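PDB 4QS4: CofB from Escherichia coli, which is a minor pilin of enterotoxigenic strains that initiates assembly of the CFA/III pilus, a type IV pilus. Local coordinates for residues T64-L69 against R147-L152; L389-C394 against S457-T462. All coordinates share one frame; numbering follows the deposited sequence.

Contact 1: T64-L69 against R147-L152; sequences TTNKDL and RVDFIL. With SO4 (sulfate ion), chain F.
Arg147 reaches from a strand of the type IV pilin sheet to the loop 64-69 and takes hold of its backbone. It buries the most surface here, followed by Leu69 and Asn66. Strand 145-154 lies between strands 127-136 and 226-233. Phe150 packs on helix 9-32, while Arg147 and Asp149 point toward the loop. With chi1 at -163° the Arg147 side chain extends away from its own N, and a bend at chi3 turns the guanidinium to the loop carbonyls. Arg147 NH2 gives a hydrogen bond to Asn66 O at 3.0 Å, nearly in line with that C=O. Arg147 NH1 adds a weak bond to Lys67 O at 2.9 Å and a longer weak one to Asn66 O. Leu69 sets CD1 over the centre of one guanidinium face, 3.6 Å from Arg147 NE. The Asn66 amide stands almost perpendicular to the guanidinium plane. Its ND2 and Arg147 NH2 are both donors and do not bond. The Asn66 OD1 end accepts from Thr64 OG1 at 2.8 Å, which orients the amide. Asn66 also centres an inverse gamma turn.

Asp149 fixes the guanidinium from within the strand. Their salt bridge is side-on: Arg147 NE bonds to Asp149 OD1 and Arg147 NH2 to Asp149 OD2. Ser232 also bonds to Asp149 OD1. Asp149 probably offsets much of the Arg147 charge, while the loop carbonyls take other N-H groups. Lys67 NZ forms a salt bridge with Glu146, next to Arg147 on the strand, and bonds to Thr137 O. A sulfate, probably from the crystallisation liquor, sits by the backbone N of Asp68. One water completes the link between loop and strand: it accepts from Asn66 ND2 at 2.9 Å and lies 2.7 Å from Asp149 OD2.

Contact 2: L389-C394 against S457-T462; sequences LNVQDC and SKWYIT
Trp459 packs beside the chain as it leaves strand 387-390, and its indole meets both Val391 and Gln392. Trp459 NE1 donates to Gln392 OE1 at 2.9 Å, almost straight at 175°. The oxygen lies in the ring plane, and the nitrogen in the plane of the amide carbonyl. Val391 CG2 comes over one ring face toward the rim of the indole, a CH-pi contact 3.9 Å from the centroid of the five-membered ring. With CG1 anti to the backbone N (chi1 170°), Val391 CG2 faces the indole.

The backbone sets this register. Leu389 and Trp459 form an antiparallel hydrogen-bonded pair, with Trp459 N to Leu389 O at 2.7 Å and Leu389 N to Trp459 O at 3.1 Å. Their strands, 387-390 and 458-469, are neighbours in a sheet of the C-terminal domain, where 458-469 also pairs with 444-454 and 474-479. Past the strand end, Val391 N bonds to Ser457 O at 2.8 Å. Leu389 CD1 meets Ile461 CD1 at 4.3 Å. Lys458 and Asn390 run side by side, and Lys458 NZ donates a hydrogen bond to Asn390 OD1 at 2.6 Å.

Farther out, Gln392 NE2 bonds to Arg406 O, which holds the amide for the indole. Leu407 of strand 404-414 packs on Trp459, and Cys394 is tied to Cys492 by a disulfide. A leucine in place of Trp459 would probably leave Gln392 OE1 without its N-H donor and Val391 CG2 without its ring face. The indole thus joins apolar packing to one directed bond, anchoring the chain beyond the last strand pair.

Contact 1 and contact 2 lie on opposite sides of the chain's centre, with centres about 79 Å apart and nearest atoms about 59 Å apart. They share no strand or sheet. Contact 1 belongs to the pilin domain and contact 2 to the C-terminal domain. Contact 1 is mostly buried, yet its bonds are polar: a charged side chain ties an irregular loop to a strand inside a sheet. Contact 2 is only partly buried. It pairs two strands through backbone bonds, with an aromatic ring on the inner side and a lysine-asparagine hydrogen bond on the more exposed side. Contact 1 has no backbone-to-backbone bond between its segments; contact 2 has three.

Contact 1: T64-L69 against R147-L152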
loop_
_atom_site.group_PDB
_atom_site.type_symbol
_atom_site.label_atom_id
_atom_site.label_comp_id
_atom_site.label_asym_id
_atom_site.label_seq_id
_atom_site.Cartn_x
_atom_site.Cartn_y
_atom_site.Cartn_z
ATOM N N THR A 64 5.404 -18.395 -38.062
ATOM C CA THR A 64 5.735 -19.779 -38.366
ATOM C C THR A 64 4.486 -20.613 -38.073
ATOM O O THR A 64 3.562 -20.144 -37.403
ATOM C CB THR A 64 6.936 -20.273 -37.542
ATOM O OG1 THR A 64 6.588 -20.322 -36.159
ATOM C CG2 THR A 64 8.128 -19.325 -37.728
ATOM N N THR A 65 4.462 -21.834 -38.588
ATOM C CA THR A 65 3.255 -22.664 -38.547
ATOM C C THR A 65 3.459 -23.962 -37.770
ATOM O O THR A 65 2.611 -24.861 -37.824
ATOM C CB THR A 65 2.789 -22.993 -39.977
ATOM O OG1 THR A 65 3.860 -23.592 -40.707
ATOM C CG2 THR A 65 2.358 -21.714 -40.695
ATOM N N ASN A 66 4.566 -24.051 -37.034
ATOM C CA ASN A 66 4.884 -25.264 -36.289
ATOM C C ASN A 66 4.174 -25.273 -34.953
ATOM O O ASN A 66 4.793 -25.077 -33.911
ATOM C CB ASN A 66 6.402 -25.456 -36.119
ATOM C CG ASN A 66 7.091 -24.248 -35.525
ATOM O OD1 ASN A 66 6.843 -23.117 -35.937
ATOM N ND2 ASN A 66 7.963 -24.484 -34.554
ATOM N N LYS A 67 2.859 -25.489 -34.994
ATOM C CA LYS A 67 2.028 -25.568 -33.777
ATOM C C LYS A 67 2.473 -26.721 -32.871
ATOM O O LYS A 67 2.438 -26.622 -31.646
ATOM C CB LYS A 67 0.559 -25.781 -34.147
ATOM C CG LYS A 67 -0.103 -24.611 -34.859
ATOM C CD LYS A 67 -1.285 -25.104 -35.683
ATOM C CE LYS A 67 -2.296 -24.007 -35.954
ATOM N NZ LYS A 67 -3.082 -23.693 -34.729
ATOM N N ASP A 68 2.871 -27.816 -33.495
ATOM C CA ASP A 68 3.408 -28.975 -32.791
ATOM C C ASP A 68 4.865 -28.682 -32.425
ATOM O O ASP A 68 5.675 -28.356 -33.299
ATOM C CB ASP A 68 3.289 -30.214 -33.692
ATOM C CG ASP A 68 3.848 -31.484 -33.059
ATOM O OD1 ASP A 68 4.172 -31.499 -31.853
ATOM O OD2 ASP A 68 3.966 -32.484 -33.804
ATOM N N LEU A 69 5.179 -28.793 -31.137
ATOM C CA LEU A 69 6.537 -28.588 -30.621
ATOM C C LEU A 69 7.581 -29.478 -31.290
ATOM O O LEU A 69 8.754 -29.121 -31.333
ATOM C CB LEU A 69 6.591 -28.851 -29.106
ATOM C CG LEU A 69 6.092 -27.806 -28.106
ATOM C CD1 LEU A 69 6.874 -26.511 -28.235
ATOM C CD2 LEU A 69 4.600 -27.555 -28.256
ATOM N N ARG A 147 2.040 -19.246 -29.608
ATOM C CA ARG A 147 3.271 -19.550 -28.886
ATOM C C ARG A 147 4.393 -18.671 -29.419
ATOM O O ARG A 147 4.421 -18.337 -30.604
ATOM C CB ARG A 147 3.623 -21.033 -29.069
ATOM C CG ARG A 147 4.622 -21.566 -28.064
ATOM C CD ARG A 147 4.893 -23.044 -28.274
ATOM N NE ARG A 147 5.746 -23.283 -29.443
ATOM C CZ ARG A 147 5.419 -23.989 -30.525
ATOM N NH1 ARG A 147 4.232 -24.575 -30.642
ATOM N NH2 ARG A 147 6.309 -24.116 -31.511
ATOM N N VAL A 148 5.301 -18.282 -28.536
ATOM C CA VAL A 148 6.469 -17.507 -28.925
ATOM C C VAL A 148 7.715 -18.305 -28.566
ATOM O O VAL A 148 7.953 -18.597 -27.390
ATOM C CB VAL A 148 6.501 -16.136 -28.229
ATOM C CG1 VAL A 148 7.705 -15.316 -28.694
ATOM C CG2 VAL A 148 5.201 -15.384 -28.496
ATOM N N ASP A 149 8.495 -18.665 -29.588
ATOM C CA ASP A 149 9.739 -19.399 -29.390
ATOM C C ASP A 149 10.936 -18.476 -29.531
ATOM O O ASP A 149 11.038 -17.726 -30.503
ATOM C CB ASP A 149 9.873 -20.542 -30.399
ATOM C CG ASP A 149 8.824 -21.617 -30.219
ATOM O OD1 ASP A 149 8.253 -21.751 -29.109
ATOM O OD2 ASP A 149 8.582 -22.345 -31.208
ATOM N N PHE A 150 11.838 -18.538 -28.557
ATOM C CA PHE A 150 13.088 -17.799 -28.607
ATOM C C PHE A 150 14.233 -18.773 -28.782
ATOM O O PHE A 150 14.428 -19.658 -27.957
ATOM C CB PHE A 150 13.284 -16.994 -27.327
ATOM C CG PHE A 150 12.259 -15.922 -27.146
ATOM C CD1 PHE A 150 12.492 -14.637 -27.615
ATOM C CD2 PHE A 150 11.051 -16.206 -26.529
ATOM C CE1 PHE A 150 11.536 -13.640 -27.450
ATOM C CE2 PHE A 150 10.093 -15.219 -26.368
ATOM C CZ PHE A 150 10.335 -13.940 -26.829
ATOM N N ILE A 151 14.965 -18.611 -29.873
ATOM C CA ILE A 151 16.119 -19.449 -30.153
ATOM C C ILE A 151 17.354 -18.721 -29.638
ATOM O O ILE A 151 17.689 -17.638 -30.120
ATOM C CB ILE A 151 16.260 -19.756 -31.654
ATOM C CG1 ILE A 151 15.134 -20.703 -32.113
ATOM C CG2 ILE A 151 17.623 -20.386 -31.936
ATOM C CD1 ILE A 151 13.768 -20.056 -32.239
ATOM N N LEU A 152 17.996 -19.314 -28.641
ATOM C CA LEU A 152 19.199 -18.756 -28.054
ATOM C C LEU A 152 20.421 -19.431 -28.652
ATOM O O LEU A 152 20.585 -20.639 -28.519
ATOM C CB LEU A 152 19.183 -18.958 -26.543
ATOM C CG LEU A 152 17.985 -18.336 -25.831
ATOM C CD1 LEU A 152 18.153 -18.446 -24.329
ATOM C CD2 LEU A 152 17.799 -16.885 -26.247
HETATM S S SO4 F . 2.471 -28.424 -37.094
HETATM O O1 SO4 F . 2.170 -29.874 -37.154
HETATM O O2 SO4 F . 3.277 -28.043 -38.280
HETATM O O3 SO4 F . 1.190 -27.683 -37.068
HETATM O O4 SO4 F . 3.233 -28.110 -35.879
HETATM O O HOH W 1 10.091 -22.871 -33.440
#

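Contact 2: L389-C394 against S457-T462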
loop_
_atom_site.group_PDB
_atom_site.type_symbol
_atom_site.label_atom_id
_atom_site.label_comp_id
_atom_site.label_asym_id
_atom_site.label_seq_id
_atom_site.Cartn_x
_atom_site.Cartn_y
_atom_site.Cartn_z
ATOM N N LEU A 389 -15.991 7.937 41.097
ATOM C CA LEU A 389 -16.234 7.434 39.750
ATOM C C LEU A 389 -15.366 6.206 39.497
ATOM O O LEU A 389 -14.270 6.096 40.044
ATOM C CB LEU A 389 -15.894 8.524 38.730
ATOM C CG LEU A 389 -16.648 9.862 38.840
ATOM C CD1 LEU A 389 -15.943 10.931 38.022
ATOM C CD2 LEU A 389 -18.092 9.702 38.394
ATOM N N ASN A 390 -15.854 5.290 38.666
ATOM C CA ASN A 390 -15.044 4.157 38.216
ATOM C C ASN A 390 -13.912 4.611 37.300
ATOM O O ASN A 390 -14.107 5.485 36.439
ATOM C CB ASN A 390 -15.908 3.138 37.470
ATOM C CG ASN A 390 -16.882 2.415 38.378
ATOM O OD1 ASN A 390 -16.732 2.404 39.597
ATOM N ND2 ASN A 390 -17.880 1.780 37.777
ATOM N N VAL A 391 -12.732 4.022 37.476
ATOM C CA VAL A 391 -11.591 4.324 36.608
ATOM C C VAL A 391 -11.885 3.746 35.220
ATOM O O VAL A 391 -12.307 2.603 35.102
ATOM C CB VAL A 391 -10.268 3.763 37.176
ATOM C CG1 VAL A 391 -9.128 3.864 36.161
ATOM C CG2 VAL A 391 -9.894 4.502 38.455
ATOM N N GLN A 392 -11.684 4.560 34.185
ATOM C CA GLN A 392 -11.998 4.161 32.814
ATOM C C GLN A 392 -11.017 3.121 32.281
ATOM O O GLN A 392 -9.878 3.037 32.738
ATOM C CB GLN A 392 -12.029 5.384 31.874
ATOM C CG GLN A 392 -10.712 6.145 31.713
ATOM C CD GLN A 392 -10.481 7.215 32.782
ATOM O OE1 GLN A 392 -10.758 7.012 33.973
ATOM N NE2 GLN A 392 -9.940 8.348 32.365
ATOM N N ASP A 393 -11.485 2.327 31.323
ATOM C CA ASP A 393 -10.623 1.453 30.535
ATOM C C ASP A 393 -10.031 2.275 29.394
ATOM O O ASP A 393 -10.770 2.893 28.627
ATOM C CB ASP A 393 -11.433 0.296 29.934
ATOM C CG ASP A 393 -11.881 -0.722 30.969
ATOM O OD1 ASP A 393 -11.268 -0.803 32.051
ATOM O OD2 ASP A 393 -12.848 -1.461 30.686
ATOM N N CYS A 394 -8.708 2.260 29.261
ATOM C CA CYS A 394 -8.043 2.934 28.147
ATOM C C CYS A 394 -8.011 2.038 26.905
ATOM O O CYS A 394 -7.929 0.822 27.029
ATOM C CB CYS A 394 -6.627 3.331 28.546
ATOM S SG CYS A 394 -6.617 4.571 29.852
ATOM N N SER A 457 -9.347 0.753 40.866
ATOM C CA SER A 457 -10.570 0.853 40.054
ATOM C C SER A 457 -11.478 2.067 40.329
ATOM O O SER A 457 -12.510 2.216 39.669
ATOM C CB SER A 457 -11.376 -0.436 40.214
ATOM O OG SER A 457 -11.723 -0.620 41.568
ATOM N N LYS A 458 -11.104 2.936 41.269
ATOM C CA LYS A 458 -11.934 4.102 41.615
ATOM C C LYS A 458 -11.158 5.426 41.581
ATOM O O LYS A 458 -9.977 5.459 41.915
ATOM C CB LYS A 458 -12.544 3.915 43.003
ATOM C CG LYS A 458 -13.381 2.656 43.162
ATOM C CD LYS A 458 -14.668 2.731 42.359
ATOM C CE LYS A 458 -15.556 1.530 42.641
ATOM N NZ LYS A 458 -16.942 1.766 42.147
ATOM N N TRP A 459 -11.841 6.496 41.158
ATOM C CA TRP A 459 -11.364 7.877 41.290
ATOM C C TRP A 459 -12.081 8.486 42.480
ATOM O O TRP A 459 -13.296 8.311 42.625
ATOM C CB TRP A 459 -11.736 8.742 40.073
ATOM C CG TRP A 459 -10.950 8.513 38.823
ATOM C CD1 TRP A 459 -11.414 7.968 37.669
ATOM C CD2 TRP A 459 -9.586 8.873 38.578
ATOM N NE1 TRP A 459 -10.421 7.937 36.723
ATOM C CE2 TRP A 459 -9.286 8.486 37.254
ATOM C CE3 TRP A 459 -8.586 9.472 39.349
ATOM C CZ2 TRP A 459 -8.026 8.674 36.685
ATOM C CZ3 TRP A 459 -7.327 9.655 38.783
ATOM C CH2 TRP A 459 -7.061 9.260 37.462
ATOM N N TYR A 460 -11.346 9.205 43.319
ATOM C CA TYR A 460 -11.941 9.901 44.464
ATOM C C TYR A 460 -11.611 11.385 44.395
ATOM O O TYR A 460 -10.441 11.770 44.464
ATOM C CB TYR A 460 -11.409 9.347 45.787
ATOM C CG TYR A 460 -11.600 7.867 45.989
ATOM C CD1 TYR A 460 -12.803 7.354 46.466
ATOM C CD2 TYR A 460 -10.558 6.976 45.744
ATOM C CE1 TYR A 460 -12.971 5.992 46.675
ATOM C CE2 TYR A 460 -10.715 5.616 45.951
ATOM C CZ TYR A 460 -11.922 5.130 46.408
ATOM O OH TYR A 460 -12.062 3.773 46.614
ATOM N N ILE A 461 -12.646 12.204 44.275
ATOM C CA ILE A 461 -12.485 13.651 44.211
ATOM C C ILE A 461 -13.086 14.256 45.474
ATOM O O ILE A 461 -14.252 14.010 45.800
ATOM C CB ILE A 461 -13.178 14.249 42.978
ATOM C CG1 ILE A 461 -12.851 13.415 41.735
ATOM C CG2 ILE A 461 -12.761 15.713 42.807
ATOM C CD1 ILE A 461 -13.800 13.660 40.590
ATOM N N THR A 462 -12.272 15.015 46.195
ATOM C CA THR A 462 -12.690 15.630 47.446
ATOM C C THR A 462 -12.205 17.072 47.469
ATOM O O THR A 462 -11.379 17.469 46.643
ATOM C CB THR A 462 -12.124 14.881 48.671
ATOM O OG1 THR A 462 -10.691 14.880 48.621
ATOM C CG2 THR A 462 -12.629 13.439 48.701
#